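Local coordinates for protein-glutamine gamma-glutamyltransferase (Pagrus major, PDB 1G0D) that probably catalyses calcium-dependent acyl transfer from peptide-bound glutamine to lysine side chains and other primary amines, cross-linking or aminating proteins, at residues V215-T220 with E365-P370; L286-R291 with V335-S340; R341-E346 with G382-A387. All blocks are in the same frame, centred on the assembly; numbering follows the deposited sequence.

How the contacts relate
Contacts 1 and 2 lie in the buried part of the catalytic core, whereas contact 3 is partly buried and joins two loops nearer the surface. Contacts 1 and 2 involve the same four-stranded antiparallel sheet: contact 1 lays helix 212-223 against one edge strand, 368-372, and contact 2 pairs strands 290-298 and 329-339 at the opposite edge. They meet where Val215 packs on Leu286. Segment 341-346 of contact 3 follows directly on 335-340 of contact 2, and contact 3 is tied to contact 1 through Asp386 and Tyr385. Chemistry changes with place: an arginine on a backbone carbonyl in contact 1, strand pairing with one ion pair in contact 2, and a charged network in contact 3.

Contact 1. Residues V215-T220 with E365-P370; sequences VGRTIT and EFCCGP
Polar contact between helix 212-223 and strand 368-372 is made by one side chain, Arg217, which clasps the carbonyl oxygen of Gly369 with two nitrogens of the same edge. NE of Arg217 lies 2.9 Å from O of Gly369 and NH1 of Arg217 lies 3.1 Å from that same atom. The oxygen sits close to the guanidinium plane, while both donors reach it from one face of its own carbonyl plane, NH1 well above it. Bends at chi2 and chi3 (146° and -92°) turn this edge toward the strand.

Apolar contact flanks the clasp. CB of Arg217 packs 3.5 Å from CD of Pro370, whose preceding peptide bond is cis. One turn on, the methyl CG2 of Thr220 lies 3.9 Å from SG of Cys367; its hydroxyl is turned back into the helix, where OG1 bonds to Gly216 O. Cys368 points away from the helix, its side chain about 4 Å (nearest atoms) from that of the active-site residue Asp355.

Arg217 NH1 also forms a salt bridge with Asp386, which accepts a bond from Gly369 N. One ion pair therefore satisfies both polar groups of this buried glycine and links helix, strand and loop.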
# COMPACT_ATOMS: atom_id res chain seq x y z
N VAL A 215 13.21 9.97 -5.17
CA VAL A 215 11.83 9.97 -5.60
C VAL A 215 10.94 9.05 -4.74
O VAL A 215 9.76 9.34 -4.52
CB VAL A 215 11.79 9.54 -7.08
CG1 VAL A 215 10.37 9.29 -7.54
CG2 VAL A 215 12.44 10.60 -7.93
N GLY A 216 11.50 7.95 -4.26
CA GLY A 216 10.73 7.03 -3.44
C GLY A 216 10.48 7.65 -2.08
O GLY A 216 9.39 7.54 -1.51
N ARG A 217 11.50 8.31 -1.54
CA ARG A 217 11.38 8.99 -0.25
C ARG A 217 10.41 10.20 -0.38
O ARG A 217 9.68 10.52 0.55
CB ARG A 217 12.78 9.42 0.25
CG ARG A 217 12.77 10.52 1.31
CD ARG A 217 13.91 10.38 2.35
NE ARG A 217 13.42 9.60 3.48
CZ ARG A 217 13.54 9.92 4.77
NH1 ARG A 217 13.04 9.10 5.67
NH2 ARG A 217 14.15 11.00 5.17
N THR A 218 10.41 10.86 -1.54
CA THR A 218 9.52 12.00 -1.76
C THR A 218 8.06 11.56 -1.88
O THR A 218 7.20 12.16 -1.29
CB THR A 218 9.91 12.73 -3.01
OG1 THR A 218 11.25 13.19 -2.86
CG2 THR A 218 8.99 13.89 -3.25
N ILE A 219 7.79 10.52 -2.66
CA ILE A 219 6.43 10.03 -2.81
C ILE A 219 5.93 9.53 -1.47
O ILE A 219 4.82 9.83 -1.07
CB ILE A 219 6.36 8.87 -3.82
CG1 ILE A 219 6.60 9.39 -5.23
CG2 ILE A 219 5.02 8.20 -3.77
CD1 ILE A 219 5.68 10.55 -5.59
N THR A 220 6.74 8.76 -0.77
CA THR A 220 6.30 8.25 0.51
C THR A 220 5.93 9.37 1.48
O THR A 220 4.99 9.25 2.29
CB THR A 220 7.38 7.40 1.12
OG1 THR A 220 7.56 6.26 0.29
CG2 THR A 220 7.00 6.91 2.47
N GLU A 365 4.31 13.50 11.18
CA GLU A 365 5.41 14.19 10.57
C GLU A 365 6.47 13.37 9.88
O GLU A 365 6.93 13.73 8.80
CB GLU A 365 6.05 15.06 11.63
CG GLU A 365 5.45 16.44 11.71
CD GLU A 365 6.22 17.39 10.84
OE1 GLU A 365 7.34 17.78 11.27
OE2 GLU A 365 5.73 17.72 9.73
N PHE A 366 6.85 12.25 10.50
CA PHE A 366 7.91 11.44 9.93
C PHE A 366 7.57 10.13 9.24
O PHE A 366 7.28 9.15 9.90
CB PHE A 366 8.97 11.17 11.01
CG PHE A 366 9.57 12.41 11.58
CD1 PHE A 366 10.04 12.42 12.89
CD2 PHE A 366 9.67 13.57 10.82
CE1 PHE A 366 10.59 13.56 13.43
CE2 PHE A 366 10.22 14.70 11.34
CZ PHE A 366 10.68 14.70 12.65
N CYS A 367 7.64 10.10 7.91
CA CYS A 367 7.38 8.89 7.15
C CYS A 367 8.65 8.05 7.32
O CYS A 367 9.67 8.58 7.82
CB CYS A 367 7.16 9.23 5.68
SG CYS A 367 8.71 9.64 4.75
N CYS A 368 8.61 6.78 6.90
CA CYS A 368 9.77 5.88 7.00
C CYS A 368 10.37 5.37 5.68
O CYS A 368 9.65 5.10 4.72
CB CYS A 368 9.42 4.67 7.87
SG CYS A 368 9.63 5.05 9.63
N GLY A 369 11.70 5.23 5.66
CA GLY A 369 12.39 4.72 4.49
C GLY A 369 12.75 5.73 3.42
O GLY A 369 12.43 6.89 3.55
N PRO A 370 13.35 5.28 2.31
CA PRO A 370 13.67 3.88 1.99
C PRO A 370 14.71 3.20 2.85
O PRO A 370 15.84 3.64 2.94
CB PRO A 370 14.11 3.95 0.53
CG PRO A 370 14.63 5.26 0.40
CD PRO A 370 13.80 6.17 1.24

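Contact 2. Residues L286-R291 with V335-S340; sequences LGIPTR and VESWMS. With SO4 (sulfate ion), chain B.
Arg291 and Glu336 face each other as an antiparallel hydrogen-bonded pair, and their side chains run alongside one another on the same face of the sheet. CG of Arg291 stands between its backbone N and carbonyl carbon (chi1 46°), from where the chain extends straight to NE and sets the NE and NH2 edge beside the carboxylate. OE1 of Glu336 takes both donors, NE of Arg291 at 2.9 Å and NH2 of Arg291 at 2.8 Å, nearly along its C-O axis, with the two planar groups turned 57° apart. The adjoining NH1/NH2 edge binds a sulfate, probably from the crystallisation liquor, NH1 of Arg291 lying 3.1 Å from its O4; NH2 adds weak bonds. Trp351 donates to the same sulfate and makes a cation-pi contact with Arg291. Were Arg291 an alanine, the buried Glu336 carboxylate would probably lose its counter-charge and the sulfate one of its anchors.

On the opposite face, Thr290 and Ser337 form the non-hydrogen-bonded pair. OG of Ser337 donates to OG1 of Thr290 (3.1 Å), which in turn donates a hydrogen bond to Ile288 O, while the threonine methyl CG2, anti to its backbone N, lies 3.6 Å from CG1 of Val335. Where the pairing ends, Trp338 N bonds to Pro289 O at 2.8 Å, and CB of Trp338 rests 3.6 Å from CB of Pro289. The indole turns off from the pairing and is anchored by NE1 to Tyr144 O.

Helix 272-286, which begins at Cys272, closes in a Schellman motif at Gly287 and leads into strand 290-298, which pairs with the strand carrying His332: the helix and antiparallel sheet of the papain-like transglutaminase core.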
# COMPACT_ATOMS: atom_id res chain seq x y z
N LEU A 286 5.37 5.36 -11.96
CA LEU A 286 6.61 6.00 -12.36
C LEU A 286 7.64 4.97 -12.80
O LEU A 286 8.67 5.32 -13.37
CB LEU A 286 7.18 6.86 -11.23
CG LEU A 286 6.27 8.03 -10.84
CD1 LEU A 286 6.98 8.98 -9.90
CD2 LEU A 286 5.83 8.79 -12.07
N GLY A 287 7.38 3.70 -12.50
CA GLY A 287 8.33 2.68 -12.94
C GLY A 287 9.16 2.00 -11.88
O GLY A 287 10.05 1.19 -12.19
N ILE A 288 8.91 2.27 -10.61
CA ILE A 288 9.72 1.61 -9.59
C ILE A 288 8.96 0.39 -9.12
O ILE A 288 7.84 0.51 -8.66
CB ILE A 288 10.00 2.57 -8.39
CG1 ILE A 288 10.68 3.86 -8.90
CG2 ILE A 288 10.89 1.90 -7.39
CD1 ILE A 288 11.07 4.86 -7.79
N PRO A 289 9.56 -0.81 -9.25
CA PRO A 289 8.90 -2.04 -8.81
C PRO A 289 8.42 -1.94 -7.34
O PRO A 289 9.22 -1.66 -6.43
CB PRO A 289 9.98 -3.10 -9.00
CG PRO A 289 10.87 -2.54 -9.98
CD PRO A 289 10.87 -1.07 -9.83
N THR A 290 7.13 -2.17 -7.09
CA THR A 290 6.55 -2.01 -5.74
C THR A 290 5.46 -3.03 -5.33
O THR A 290 4.65 -3.47 -6.16
CB THR A 290 5.98 -0.54 -5.63
OG1 THR A 290 7.03 0.40 -5.91
CG2 THR A 290 5.39 -0.23 -4.26
N ARG A 291 5.43 -3.42 -4.07
CA ARG A 291 4.37 -4.31 -3.61
C ARG A 291 3.96 -4.00 -2.19
O ARG A 291 4.81 -3.81 -1.31
CB ARG A 291 4.81 -5.76 -3.66
CG ARG A 291 6.17 -6.01 -3.08
CD ARG A 291 6.46 -7.48 -3.07
NE ARG A 291 7.71 -7.74 -2.38
CZ ARG A 291 8.33 -8.91 -2.38
NH1 ARG A 291 7.81 -9.94 -3.04
NH2 ARG A 291 9.46 -9.05 -1.70
N VAL A 335 5.01 -0.45 2.09
CA VAL A 335 5.30 -0.83 0.74
C VAL A 335 6.78 -1.16 0.60
O VAL A 335 7.59 -0.62 1.33
CB VAL A 335 4.84 0.35 -0.12
CG1 VAL A 335 5.95 0.98 -0.91
CG2 VAL A 335 3.69 -0.08 -0.91
N GLU A 336 7.12 -2.09 -0.29
CA GLU A 336 8.51 -2.46 -0.55
C GLU A 336 8.80 -2.01 -1.99
O GLU A 336 8.01 -2.31 -2.88
CB GLU A 336 8.67 -3.97 -0.46
CG GLU A 336 9.57 -4.47 0.65
CD GLU A 336 9.45 -5.96 0.83
OE1 GLU A 336 9.31 -6.69 -0.17
OE2 GLU A 336 9.48 -6.41 1.98
N SER A 337 9.90 -1.29 -2.23
CA SER A 337 10.25 -0.86 -3.59
C SER A 337 11.61 -1.42 -3.97
O SER A 337 12.53 -1.40 -3.18
CB SER A 337 10.31 0.67 -3.72
OG SER A 337 9.02 1.26 -3.74
N TRP A 338 11.75 -1.89 -5.20
CA TRP A 338 13.01 -2.46 -5.67
C TRP A 338 13.91 -1.41 -6.25
O TRP A 338 13.52 -0.69 -7.14
CB TRP A 338 12.77 -3.49 -6.77
CG TRP A 338 14.00 -4.25 -7.13
CD1 TRP A 338 14.95 -3.91 -8.08
CD2 TRP A 338 14.46 -5.47 -6.53
NE1 TRP A 338 15.95 -4.86 -8.11
CE2 TRP A 338 15.68 -5.83 -7.16
CE3 TRP A 338 13.97 -6.30 -5.51
CZ2 TRP A 338 16.39 -6.97 -6.80
CZ3 TRP A 338 14.68 -7.44 -5.16
CH2 TRP A 338 15.87 -7.77 -5.80
N MET A 339 15.14 -1.36 -5.76
CA MET A 339 16.14 -0.42 -6.26
C MET A 339 17.49 -0.75 -5.62
O MET A 339 17.54 -1.38 -4.56
CB MET A 339 15.76 0.99 -5.89
CG MET A 339 15.88 1.31 -4.40
SD MET A 339 15.07 2.89 -4.09
CE MET A 339 13.45 2.44 -4.13
N SER A 340 18.57 -0.36 -6.27
CA SER A 340 19.89 -0.57 -5.73
C SER A 340 20.24 0.67 -4.90
O SER A 340 19.86 1.81 -5.24
CB SER A 340 20.87 -0.77 -6.87
OG SER A 340 21.17 0.46 -7.48
S SO4 B . 11.27 -11.84 -3.54
O1 SO4 B . 12.01 -11.27 -2.53
O2 SO4 B . 11.38 -11.02 -4.69
O3 SO4 B . 11.99 -13.00 -3.81
O4 SO4 B . 9.95 -12.17 -3.07

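Contact 3. Residues R341-E346 with G382-A387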
# COMPACT_ATOMS: atom_id res chain seq x y z
N ARG A 341 20.97 0.46 -3.82
CA ARG A 341 21.33 1.55 -2.92
C ARG A 341 22.77 1.94 -3.02
O ARG A 341 23.60 1.56 -2.20
CB ARG A 341 21.02 1.17 -1.46
CG ARG A 341 19.56 0.93 -1.16
CD ARG A 341 18.72 2.17 -1.44
NE ARG A 341 19.07 3.33 -0.61
CZ ARG A 341 18.68 3.51 0.65
NH1 ARG A 341 19.06 4.60 1.31
NH2 ARG A 341 17.95 2.60 1.25
N GLU A 342 23.08 2.71 -4.04
CA GLU A 342 24.43 3.16 -4.21
C GLU A 342 24.81 4.16 -3.13
O GLU A 342 25.98 4.49 -2.95
CB GLU A 342 24.55 3.74 -5.60
CG GLU A 342 24.33 2.71 -6.65
CD GLU A 342 24.97 3.09 -7.96
OE1 GLU A 342 24.64 2.43 -8.98
OE2 GLU A 342 25.78 4.05 -7.99
N ASP A 343 23.83 4.65 -2.39
CA ASP A 343 24.12 5.60 -1.32
C ASP A 343 24.55 4.93 -0.01
O ASP A 343 24.81 5.62 0.97
CB ASP A 343 22.89 6.50 -1.07
CG ASP A 343 21.66 5.73 -0.65
OD1 ASP A 343 21.43 4.63 -1.19
OD2 ASP A 343 20.91 6.22 0.22
N LEU A 344 24.64 3.60 0.01
CA LEU A 344 25.02 2.89 1.21
C LEU A 344 25.99 1.75 0.92
O LEU A 344 26.21 1.38 -0.23
CB LEU A 344 23.80 2.25 1.90
CG LEU A 344 22.35 2.75 1.84
CD1 LEU A 344 21.40 1.62 2.22
CD2 LEU A 344 22.17 3.93 2.75
N PRO A 345 26.60 1.19 1.96
CA PRO A 345 27.54 0.09 1.79
C PRO A 345 26.98 -1.05 0.94
O PRO A 345 25.77 -1.15 0.71
CB PRO A 345 27.81 -0.36 3.21
CG PRO A 345 27.66 0.86 3.98
CD PRO A 345 26.51 1.57 3.38
N GLU A 346 27.91 -1.89 0.48
CA GLU A 346 27.63 -3.07 -0.34
C GLU A 346 26.65 -3.93 0.41
O GLU A 346 26.82 -4.12 1.60
CB GLU A 346 28.92 -3.87 -0.53
CG GLU A 346 29.07 -4.58 -1.87
CD GLU A 346 29.97 -3.81 -2.87
OE1 GLU A 346 29.49 -2.83 -3.50
OE2 GLU A 346 31.17 -4.18 -3.01
N GLY A 382 22.16 1.18 11.39
CA GLY A 382 22.92 2.38 11.04
C GLY A 382 22.83 3.01 9.65
O GLY A 382 23.49 4.01 9.39
N VAL A 383 22.00 2.45 8.78
CA VAL A 383 21.87 2.97 7.42
C VAL A 383 20.61 3.77 7.22
O VAL A 383 19.61 3.51 7.88
CB VAL A 383 21.87 1.83 6.38
CG1 VAL A 383 23.21 1.20 6.33
CG2 VAL A 383 20.84 0.76 6.73
N LYS A 384 20.65 4.76 6.33
CA LYS A 384 19.46 5.54 6.06
C LYS A 384 18.60 4.71 5.12
O LYS A 384 19.14 3.97 4.30
CB LYS A 384 19.81 6.88 5.43
CG LYS A 384 20.96 6.82 4.52
CD LYS A 384 21.27 8.23 4.04
CE LYS A 384 22.67 8.35 3.37
NZ LYS A 384 22.77 7.57 2.11
N TYR A 385 17.26 4.79 5.24
CA TYR A 385 16.57 5.63 6.22
C TYR A 385 15.60 4.95 7.19
O TYR A 385 14.79 4.08 6.83
CB TYR A 385 15.76 6.70 5.52
CG TYR A 385 16.47 7.46 4.45
CD1 TYR A 385 16.89 8.76 4.67
CD2 TYR A 385 16.68 6.91 3.18
CE1 TYR A 385 17.48 9.51 3.66
CE2 TYR A 385 17.28 7.66 2.15
CZ TYR A 385 17.67 8.96 2.41
OH TYR A 385 18.23 9.74 1.44
N ASP A 386 15.69 5.41 8.44
CA ASP A 386 14.82 4.99 9.54
C ASP A 386 14.80 3.52 9.91
O ASP A 386 13.76 2.98 10.31
CB ASP A 386 13.43 5.52 9.25
CG ASP A 386 13.45 6.94 8.67
OD1 ASP A 386 13.93 7.85 9.36
OD2 ASP A 386 13.00 7.16 7.53
N ALA A 387 15.96 2.89 9.81
CA ALA A 387 16.11 1.48 10.13
C ALA A 387 15.64 1.09 11.52
O ALA A 387 15.04 0.02 11.67
CB ALA A 387 17.52 1.08 9.93
O HOH W 1 21.12 9.21 0.11
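A type I beta turn from Arg341 to Leu344, in the loop between strands 329-339 and 350-355, meets the loop before helix 387-395 through a salt-bridge network of Arg341, Asp343 and Lys384. Within the turn, Arg341 grips the Asp343 carboxylate side-on with one nitrogen to each oxygen: NE of Arg341 to OD1 of Asp343 at 2.8 Å and NH1 of Arg341 to OD2 of Asp343 at 2.7 Å, both on syn lone pairs. NH1 also crosses to the other loop, 3.1 Å from O of Lys384, which it approaches from above the carbonyl plane.

Lys384 answers from its own side. A final bend (chi4 65°) brings its ammonium over the turn, where NZ of Lys384 is 3.0 Å from OD2 of Asp343, coming from above the carboxylate plane, and equally 3.0 Å from the backbone O of Asp343. OD2 therefore serves two cations and also accepts a hydrogen bond from a water, which is bonded in turn to Tyr385 OH. The shared carboxylate is likely to draw both cations together and bind the two loops through one oxygen.

Apolar groups close in around these ions. CD1 of Leu344 sits 3.6 Å above the centre of the Arg341 guanidinium, and CD2 of Leu344 lies 3.6 Å from CG of Lys384. The Tyr385 ring is almost parallel to the guanidinium, the planes only 9° apart, with CE2 of Tyr385 3.6 Å from NH1 of Arg341 and the two side chains crossing obliquely.

On the helix side, Arg341, Asp343 and Tyr385 touch Val213 of helix 212-223, and NH2 of Arg341 bonds to Gln352 of strand 350-355. Arg341 and Leu344 also rest on Pro372 of strand 368-372, to which Tyr385 is joined by a backbone bond with Pro370, just ahead of helix 387-395.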